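Long-range contact in venom allergen-like (VAL) 4 protein (Schistosoma mansoni, PDB 4P27), which binds lipid and belongs to the SCP/TAPS (CAP) family of secreted proteins, although it lacks the prototypical CAP motifs: residues 12-22 / 112-123. Residues are numbered along the deposited sequence; the frame is centred on the assembly and turned at random.
Sequences YNFHKKVRKDV and YKQMVWNTTEEI. With NAG (2-acetamido-2-deoxy-beta-D-glucopyranose), chain B.
R19 of helix 6-22 reaches across to the turn that follows helix 110-115, a worked example of an arginine side chain binding main-chain oxygens at the end of a neighbouring helix and in the turn after it. From CB the chain runs out past M115 O, which lies 3.4 Å from CG and 3.5 Å from CD. A bend at chi3 (84°) turns the guanidinium edge-on to the carbonyls of the turn, with CZ 3.3 Å from W117 O. NH2 donates hydrogen bonds to M115 O (2.9 Å, N-H...O 156°) and W117 O (2.8 Å); NH1 donates a second to W117 O, bent to 139°, and another to T37 O. The carbonyl of W117 is thus gripped end-on by two nitrogens, both arriving from the same face of its plane, yet its oxygen lies almost within the guanidinium plane.

Beside this polar centre, the H15 ring is sandwiched by CH-pi contacts: I123 CD1 sits squarely over one face, 3.5 Å from the ring centroid, and M115 CE covers the opposite face nearer the rim. That same methyl touches the edge of the F14 ring and V18 CG2. Farther along the helix, V116 CG1 fits against V18 CG1 (3.7 Å) and V22 CG1. A hydrogen bond between H15 NE2 and Y140 OH ties helix 6-22 to the central sheet. Just beyond the turn's grip, N118 carries the N-linked glycan. R19 is buried, and its presumed positive charge is met by main-chain oxygens of M115, W117 and T37, which probably offsets the cost of burial and fixes the path of the turn.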
ATOM      1  N   TYR A  12       8.404   4.022   2.367  1.00 26.66           N
ATOM      2  CA  TYR A  12       8.946   3.516   1.085  1.00 29.09           C
ATOM      3  C   TYR A  12       9.714   2.224   1.248  1.00 33.89           C
ATOM      4  O   TYR A  12       9.426   1.196   0.552  1.00 31.47           O
ATOM      5  CB  TYR A  12       9.835   4.614   0.438  1.00 31.06           C
ATOM      6  CG  TYR A  12      10.271   4.345  -0.988  1.00 33.21           C
ATOM      7  CD1 TYR A  12       9.439   3.593  -1.890  1.00 29.14           C
ATOM      8  CD2 TYR A  12      11.488   4.830  -1.458  1.00 34.28           C
ATOM      9  CE1 TYR A  12       9.826   3.385  -3.202  1.00 33.07           C
ATOM     10  CE2 TYR A  12      11.926   4.579  -2.796  1.00 32.16           C
ATOM     11  CZ  TYR A  12      11.093   3.854  -3.648  1.00 38.34           C
ATOM     12  OH  TYR A  12      11.481   3.603  -4.952  1.00 35.61           O
ATOM     13  N   ASN A  13      10.618   2.192   2.237  1.00 30.70           N
ATOM     14  CA  ASN A  13      11.395   0.943   2.431  1.00 30.10           C
ATOM     15  C   ASN A  13      10.542  -0.212   2.951  1.00 27.90           C
ATOM     16  O   ASN A  13      10.830  -1.381   2.709  1.00 28.79           O
ATOM     17  CB  ASN A  13      12.531   1.156   3.462  1.00 30.45           C
ATOM     18  CG  ASN A  13      13.676   2.059   2.950  1.00 33.46           C
ATOM     19  OD1 ASN A  13      14.349   2.686   3.771  1.00 37.27           O
ATOM     20  ND2 ASN A  13      13.845   2.195   1.648  1.00 31.17           N
ATOM     21  N   PHE A  14       9.588   0.088   3.806  1.00 25.45           N
ATOM     22  CA  PHE A  14       8.717  -0.968   4.322  1.00 26.10           C
ATOM     23  C   PHE A  14       7.957  -1.599   3.104  1.00 23.85           C
ATOM     24  O   PHE A  14       7.848  -2.807   3.008  1.00 26.67           O
ATOM     25  CB  PHE A  14       7.705  -0.354   5.323  1.00 25.11           C
ATOM     26  CG  PHE A  14       6.895  -1.408   6.041  1.00 29.18           C
ATOM     27  CD1 PHE A  14       5.739  -1.958   5.448  1.00 31.17           C
ATOM     28  CD2 PHE A  14       7.257  -1.854   7.302  1.00 31.70           C
ATOM     29  CE1 PHE A  14       5.035  -2.950   6.078  1.00 29.28           C
ATOM     30  CE2 PHE A  14       6.513  -2.838   7.981  1.00 32.16           C
ATOM     31  CZ  PHE A  14       5.410  -3.393   7.366  1.00 36.10           C
ATOM     32  N   HIS A  15       7.477  -0.761   2.176  1.00 24.61           N
ATOM     33  CA  HIS A  15       6.807  -1.319   0.973  1.00 26.80           C
ATOM     34  C   HIS A  15       7.753  -2.132   0.079  1.00 28.67           C
ATOM     35  O   HIS A  15       7.421  -3.242  -0.335  1.00 29.98           O
ATOM     36  CB  HIS A  15       6.211  -0.191   0.114  1.00 23.42           C
ATOM     37  CG  HIS A  15       4.919   0.322   0.627  1.00 24.64           C
ATOM     38  ND1 HIS A  15       4.850   1.256   1.640  1.00 28.03           N
ATOM     39  CD2 HIS A  15       3.637   0.132   0.196  1.00 26.68           C
ATOM     40  CE1 HIS A  15       3.575   1.571   1.861  1.00 29.18           C
ATOM     41  NE2 HIS A  15       2.821   0.936   0.976  1.00 23.78           N
ATOM     42  N   LYS A  16       8.979  -1.646  -0.138  1.00 29.51           N
ATOM     43  CA  LYS A  16       9.990  -2.451  -0.830  1.00 29.89           C
ATOM     44  C   LYS A  16      10.228  -3.782  -0.171  1.00 28.10           C
ATOM     45  O   LYS A  16      10.292  -4.788  -0.839  1.00 33.03           O
ATOM     46  CB  LYS A  16      11.318  -1.663  -1.008  1.00 29.77           C
ATOM     47  CG  LYS A  16      11.070  -0.532  -1.946  1.00 36.19           C
ATOM     48  CD  LYS A  16      12.336  -0.005  -2.612  1.00 41.02           C
ATOM     49  CE  LYS A  16      13.011   0.995  -1.706  1.00 49.94           C
ATOM     50  NZ  LYS A  16      14.127   1.594  -2.517  1.00 57.64           N
ATOM     51  N   LYS A  17      10.339  -3.793   1.152  1.00 29.26           N
ATOM     52  CA  LYS A  17      10.618  -5.007   1.871  1.00 33.63           C
ATOM     53  C   LYS A  17       9.427  -6.016   1.788  1.00 33.57           C
ATOM     54  O   LYS A  17       9.656  -7.199   1.639  1.00 31.83           O
ATOM     55  CB  LYS A  17      10.793  -4.717   3.370  1.00 36.40           C
ATOM     56  CG  LYS A  17      11.495  -5.892   4.053  1.00 43.73           C
ATOM     57  CD  LYS A  17      10.853  -6.233   5.359  1.00 54.25           C
ATOM     58  CE  LYS A  17      11.451  -7.517   5.929  1.00 68.49           C
ATOM     59  NZ  LYS A  17      10.417  -8.095   6.841  1.00 50.46           N
ATOM     60  N   VAL A  18       8.182  -5.548   2.025  1.00 31.91           N
ATOM     61  CA  VAL A  18       6.980  -6.418   1.841  1.00 30.40           C
ATOM     62  C   VAL A  18       6.972  -7.118   0.446  1.00 24.63           C
ATOM     63  O   VAL A  18       6.764  -8.305   0.309  1.00 26.68           O
ATOM     64  CB  VAL A  18       5.716  -5.594   2.014  1.00 34.71           C
ATOM     65  CG1 VAL A  18       4.424  -6.328   1.584  1.00 33.18           C
ATOM     66  CG2 VAL A  18       5.631  -5.222   3.474  1.00 31.86           C
ATOM     67  N   ARG A  19       7.272  -6.376  -0.575  1.00 25.52           N
ATOM     68  CA  ARG A  19       7.197  -6.879  -1.928  1.00 26.96           C
ATOM     69  C   ARG A  19       8.345  -7.864  -2.179  1.00 34.66           C
ATOM     70  O   ARG A  19       8.161  -8.869  -2.868  1.00 28.90           O
ATOM     71  CB  ARG A  19       7.315  -5.659  -2.903  1.00 23.69           C
ATOM     72  CG  ARG A  19       5.925  -4.956  -2.962  1.00 23.71           C
ATOM     73  CD  ARG A  19       5.981  -3.641  -3.696  1.00 25.51           C
ATOM     74  NE  ARG A  19       5.880  -3.761  -5.168  1.00 24.63           N
ATOM     75  CZ  ARG A  19       4.734  -3.884  -5.837  1.00 26.83           C
ATOM     76  NH1 ARG A  19       4.770  -3.881  -7.151  1.00 23.83           N
ATOM     77  NH2 ARG A  19       3.539  -3.886  -5.201  1.00 23.04           N
ATOM     78  N   LYS A  20       9.542  -7.553  -1.635  1.00 32.02           N
ATOM     79  CA  LYS A  20      10.642  -8.524  -1.703  1.00 32.46           C
ATOM     80  C   LYS A  20      10.302  -9.796  -0.939  1.00 29.76           C
ATOM     81  O   LYS A  20      10.547 -10.815  -1.451  1.00 29.16           O
ATOM     82  CB  LYS A  20      11.961  -7.947  -1.129  1.00 33.89           C
ATOM     83  CG  LYS A  20      13.143  -8.871  -1.448  1.00 43.96           C
ATOM     84  CD  LYS A  20      14.487  -8.162  -1.350  1.00 51.28           C
ATOM     85  CE  LYS A  20      15.603  -9.186  -1.207  1.00 55.70           C
ATOM     86  NZ  LYS A  20      16.920  -8.512  -1.275  1.00 71.38           N
ATOM     87  N   ASP A  21       9.807  -9.697   0.302  1.00 30.01           N
ATOM     88  CA  ASP A  21       9.366 -10.813   1.063  1.00 29.63           C
ATOM     89  C   ASP A  21       8.325 -11.704   0.363  1.00 37.09           C
ATOM     90  O   ASP A  21       8.461 -12.942   0.420  1.00 34.41           O
ATOM     91  CB  ASP A  21       8.716 -10.332   2.300  1.00 32.93           C
ATOM     92  CG  ASP A  21       9.723  -9.892   3.343  1.00 40.74           C
ATOM     93  OD1 ASP A  21      10.901 -10.066   3.096  1.00 38.54           O
ATOM     94  OD2 ASP A  21       9.311  -9.388   4.385  1.00 36.20           O
ATOM     95  N   VAL A  22       7.256 -11.101  -0.215  1.00 31.67           N
ATOM     96  CA  VAL A  22       6.209 -11.923  -0.868  1.00 27.65           C
ATOM     97  C   VAL A  22       6.798 -12.675  -2.082  1.00 27.94           C
ATOM     98  O   VAL A  22       6.404 -13.829  -2.309  1.00 33.39           O
ATOM     99  CB  VAL A  22       4.897 -11.119  -1.199  1.00 28.38           C
ATOM    100  CG1 VAL A  22       5.034 -10.246  -2.429  1.00 22.59           C
ATOM    101  CG2 VAL A  22       3.705 -12.065  -1.346  1.00 29.90           C
ATOM    102  N   TYR A 112      -3.279  -4.574   2.439  1.00 26.13           N
ATOM    103  CA  TYR A 112      -2.326  -5.619   2.040  1.00 21.52           C
ATOM    104  C   TYR A 112      -2.289  -5.879   0.524  1.00 23.72           C
ATOM    105  O   TYR A 112      -1.209  -5.870  -0.132  1.00 24.82           O
ATOM    106  CB  TYR A 112      -2.629  -6.931   2.828  1.00 23.33           C
ATOM    107  CG  TYR A 112      -1.830  -8.075   2.237  1.00 22.91           C
ATOM    108  CD1 TYR A 112      -0.460  -8.136   2.397  1.00 25.46           C
ATOM    109  CD2 TYR A 112      -2.453  -9.028   1.403  1.00 25.56           C
ATOM    110  CE1 TYR A 112       0.284  -9.168   1.799  1.00 26.82           C
ATOM    111  CE2 TYR A 112      -1.726 -10.072   0.823  1.00 28.02           C
ATOM    112  CZ  TYR A 112      -0.354 -10.099   1.009  1.00 28.94           C
ATOM    113  OH  TYR A 112       0.413 -11.058   0.443  1.00 30.82           O
ATOM    114  N   LYS A 113      -3.473  -6.074  -0.107  1.00 25.20           N
ATOM    115  CA  LYS A 113      -3.501  -6.336  -1.526  1.00 24.93           C
ATOM    116  C   LYS A 113      -2.891  -5.218  -2.385  1.00 24.67           C
ATOM    117  O   LYS A 113      -2.193  -5.497  -3.350  1.00 23.21           O
ATOM    118  CB  LYS A 113      -4.943  -6.654  -2.066  1.00 24.48           C
ATOM    119  CG  LYS A 113      -5.560  -7.957  -1.543  1.00 32.90           C
ATOM    120  CD  LYS A 113      -6.999  -8.127  -2.099  1.00 32.74           C
ATOM    121  CE  LYS A 113      -6.971  -8.555  -3.564  1.00 32.64           C
ATOM    122  NZ  LYS A 113      -8.394  -8.864  -4.028  1.00 35.14           N
ATOM    123  N   GLN A 114      -3.167  -3.974  -2.027  1.00 23.98           N
ATOM    124  CA  GLN A 114      -2.589  -2.857  -2.714  1.00 24.95           C
ATOM    125  C   GLN A 114      -1.052  -2.847  -2.529  1.00 26.12           C
ATOM    126  O   GLN A 114      -0.336  -2.494  -3.473  1.00 23.75           O
ATOM    127  CB  GLN A 114      -3.170  -1.538  -2.173  1.00 24.28           C
ATOM    128  CG  GLN A 114      -2.537  -0.328  -2.844  1.00 21.11           C
ATOM    129  CD  GLN A 114      -2.868  -0.280  -4.383  1.00 23.40           C
ATOM    130  OE1 GLN A 114      -3.922   0.222  -4.762  1.00 22.92           O
ATOM    131  NE2 GLN A 114      -1.945  -0.717  -5.238  1.00 21.55           N
ATOM    132  N   MET A 115      -0.563  -3.197  -1.319  1.00 25.03           N
ATOM    133  CA  MET A 115       0.917  -3.186  -1.107  1.00 22.88           C
ATOM    134  C   MET A 115       1.615  -4.223  -1.961  1.00 24.16           C
ATOM    135  O   MET A 115       2.709  -3.990  -2.373  1.00 21.68           O
ATOM    136  CB  MET A 115       1.291  -3.468   0.366  1.00 22.75           C
ATOM    137  CG  MET A 115       0.923  -2.267   1.308  1.00 28.89           C
ATOM    138  SD  MET A 115       1.383  -2.693   3.028  1.00 32.89           S
ATOM    139  CE  MET A 115       3.095  -2.552   2.912  1.00 33.86           C
ATOM    140  N   VAL A 116       0.983  -5.362  -2.256  1.00 23.99           N
ATOM    141  CA  VAL A 116       1.647  -6.390  -3.066  1.00 23.31           C
ATOM    142  C   VAL A 116       1.120  -6.454  -4.515  1.00 26.90           C
ATOM    143  O   VAL A 116       1.357  -7.413  -5.213  1.00 25.37           O
ATOM    144  CB  VAL A 116       1.587  -7.803  -2.429  1.00 23.81           C
ATOM    145  CG1 VAL A 116       2.414  -7.866  -1.117  1.00 20.07           C
ATOM    146  CG2 VAL A 116       0.142  -8.321  -2.233  1.00 19.72           C
ATOM    147  N   TRP A 117       0.540  -5.349  -4.967  1.00 25.53           N
ATOM    148  CA  TRP A 117      -0.130  -5.303  -6.258  1.00 25.07           C
ATOM    149  C   TRP A 117       0.916  -5.299  -7.311  1.00 26.48           C
ATOM    150  O   TRP A 117       1.817  -4.420  -7.356  1.00 25.39           O
ATOM    151  CB  TRP A 117      -1.092  -4.090  -6.378  1.00 22.89           C
ATOM    152  CG  TRP A 117      -1.992  -4.327  -7.561  1.00 22.85           C
ATOM    153  CD1 TRP A 117      -1.846  -3.819  -8.844  1.00 23.91           C
ATOM    154  CD2 TRP A 117      -3.157  -5.153  -7.566  1.00 22.74           C
ATOM    155  NE1 TRP A 117      -2.882  -4.322  -9.674  1.00 27.56           N
ATOM    156  CE2 TRP A 117      -3.690  -5.139  -8.903  1.00 28.09           C
ATOM    157  CE3 TRP A 117      -3.803  -5.932  -6.573  1.00 25.36           C
ATOM    158  CZ2 TRP A 117      -4.850  -5.872  -9.265  1.00 23.74           C
ATOM    159  CZ3 TRP A 117      -4.989  -6.628  -6.941  1.00 26.63           C
ATOM    160  CH2 TRP A 117      -5.463  -6.575  -8.277  1.00 25.40           C
ATOM    161  N   ASN A 118       0.865  -6.305  -8.169  1.00 26.72           N
ATOM    162  CA  ASN A 118       2.014  -6.491  -9.101  1.00 30.02           C
ATOM    163  C   ASN A 118       2.195  -5.406 -10.179  1.00 31.44           C
ATOM    164  O   ASN A 118       3.341  -5.104 -10.548  1.00 33.95           O
ATOM    165  CB  ASN A 118       1.963  -7.885  -9.750  1.00 30.75           C
ATOM    166  CG  ASN A 118       0.844  -7.996 -10.779  1.00 35.61           C
ATOM    167  OD1 ASN A 118      -0.205  -7.291 -10.705  1.00 35.51           O
ATOM    168  ND2 ASN A 118       1.017  -8.925 -11.705  1.00 38.11           N
ATOM    169  N   THR A 119       1.114  -4.790 -10.685  1.00 27.05           N
ATOM    170  CA  THR A 119       1.320  -3.745 -11.751  1.00 26.61           C
ATOM    171  C   THR A 119       1.588  -2.349 -11.193  1.00 34.99           C
ATOM    172  O   THR A 119       1.941  -1.433 -11.924  1.00 31.89           O
ATOM    173  CB  THR A 119       0.086  -3.554 -12.650  1.00 29.81           C
ATOM    174  OG1 THR A 119      -1.078  -3.446 -11.846  1.00 32.37           O
ATOM    175  CG2 THR A 119      -0.137  -4.841 -13.610  1.00 28.36           C
ATOM    176  N   THR A 120       1.400  -2.157  -9.885  1.00 31.95           N
ATOM    177  CA  THR A 120       1.692  -0.851  -9.305  1.00 29.67           C
ATOM    178  C   THR A 120       3.179  -0.482  -9.482  1.00 28.77           C
ATOM    179  O   THR A 120       4.072  -1.258  -9.144  1.00 30.40           O
ATOM    180  CB  THR A 120       1.314  -0.842  -7.778  1.00 30.89           C
ATOM    181  OG1 THR A 120      -0.092  -1.099  -7.636  1.00 33.49           O
ATOM    182  CG2 THR A 120       1.712   0.508  -7.174  1.00 24.09           C
ATOM    183  N   GLU A 121       3.441   0.762  -9.875  1.00 31.38           N
ATOM    184  CA  GLU A 121       4.746   1.177 -10.306  1.00 33.64           C
ATOM    185  C   GLU A 121       5.211   2.355  -9.462  1.00 28.50           C
ATOM    186  O   GLU A 121       6.404   2.497  -9.175  1.00 36.04           O
ATOM    187  CB  GLU A 121       4.611   1.661 -11.751  1.00 36.82           C
ATOM    188  CG  GLU A 121       5.934   2.185 -12.240  1.00 62.28           C
ATOM    189  CD  GLU A 121       6.299   1.603 -13.580  1.00 69.43           C
ATOM    190  OE1 GLU A 121       5.373   1.239 -14.310  1.00 60.68           O
ATOM    191  OE2 GLU A 121       7.497   1.496 -13.882  1.00 78.67           O
ATOM    192  N   GLU A 122       4.292   3.268  -9.200  1.00 26.75           N
ATOM    193  CA  GLU A 122       4.597   4.535  -8.534  1.00 27.42           C
ATOM    194  C   GLU A 122       3.907   4.520  -7.178  1.00 25.69           C
ATOM    195  O   GLU A 122       2.715   4.125  -7.051  1.00 25.61           O
ATOM    196  CB  GLU A 122       4.073   5.724  -9.325  1.00 28.29           C
ATOM    197  CG  GLU A 122       4.375   5.582 -10.788  1.00 47.59           C
ATOM    198  CD  GLU A 122       5.367   6.574 -11.254  1.00 55.77           C
ATOM    199  OE1 GLU A 122       6.342   6.887 -10.533  1.00 68.82           O
ATOM    200  OE2 GLU A 122       5.124   7.063 -12.353  1.00 73.50           O
ATOM    201  N   ILE A 123       4.622   5.004  -6.190  1.00 27.61           N
ATOM    202  CA  ILE A 123       4.029   5.225  -4.869  1.00 26.28           C
ATOM    203  C   ILE A 123       4.390   6.651  -4.388  1.00 28.14           C
ATOM    204  O   ILE A 123       5.495   7.120  -4.602  1.00 27.79           O
ATOM    205  CB  ILE A 123       4.514   4.154  -3.906  1.00 24.01           C
ATOM    206  CG1 ILE A 123       3.883   4.359  -2.509  1.00 28.04           C
ATOM    207  CG2 ILE A 123       6.024   4.233  -3.766  1.00 26.36           C
ATOM    208  CD1 ILE A 123       4.266   3.263  -1.510  1.00 26.10           C
TER
HETATM  209  C1  NAG B 201       0.295  -9.197 -12.837  1.00 41.26           C
HETATM  210  C2  NAG B 201       1.057  -9.518 -14.133  1.00 44.28           C
HETATM  211  C3  NAG B 201       0.166 -10.005 -15.234  1.00 52.49           C
HETATM  212  C4  NAG B 201      -0.674 -11.128 -14.695  1.00 50.72           C
HETATM  213  C5  NAG B 201      -1.514 -10.599 -13.554  1.00 58.20           C
HETATM  214  C6  NAG B 201      -2.479 -11.673 -13.131  1.00 52.95           C
HETATM  215  C7  NAG B 201       2.930  -8.066 -14.195  1.00 51.50           C
HETATM  216  C8  NAG B 201       3.518  -6.809 -14.707  1.00 49.45           C
HETATM  217  N2  NAG B 201       1.761  -8.393 -14.664  1.00 43.88           N
HETATM  218  O3  NAG B 201       0.970 -10.437 -16.323  1.00 54.55           O
HETATM  219  O4  NAG B 201      -1.498 -11.611 -15.711  1.00 71.30           O
HETATM  220  O5  NAG B 201      -0.659 -10.185 -12.505  1.00 50.49           O
HETATM  221  O6  NAG B 201      -3.217 -11.290 -11.997  1.00 55.42           O
HETATM  222  O7  NAG B 201       3.517  -8.709 -13.380  1.00 56.77           O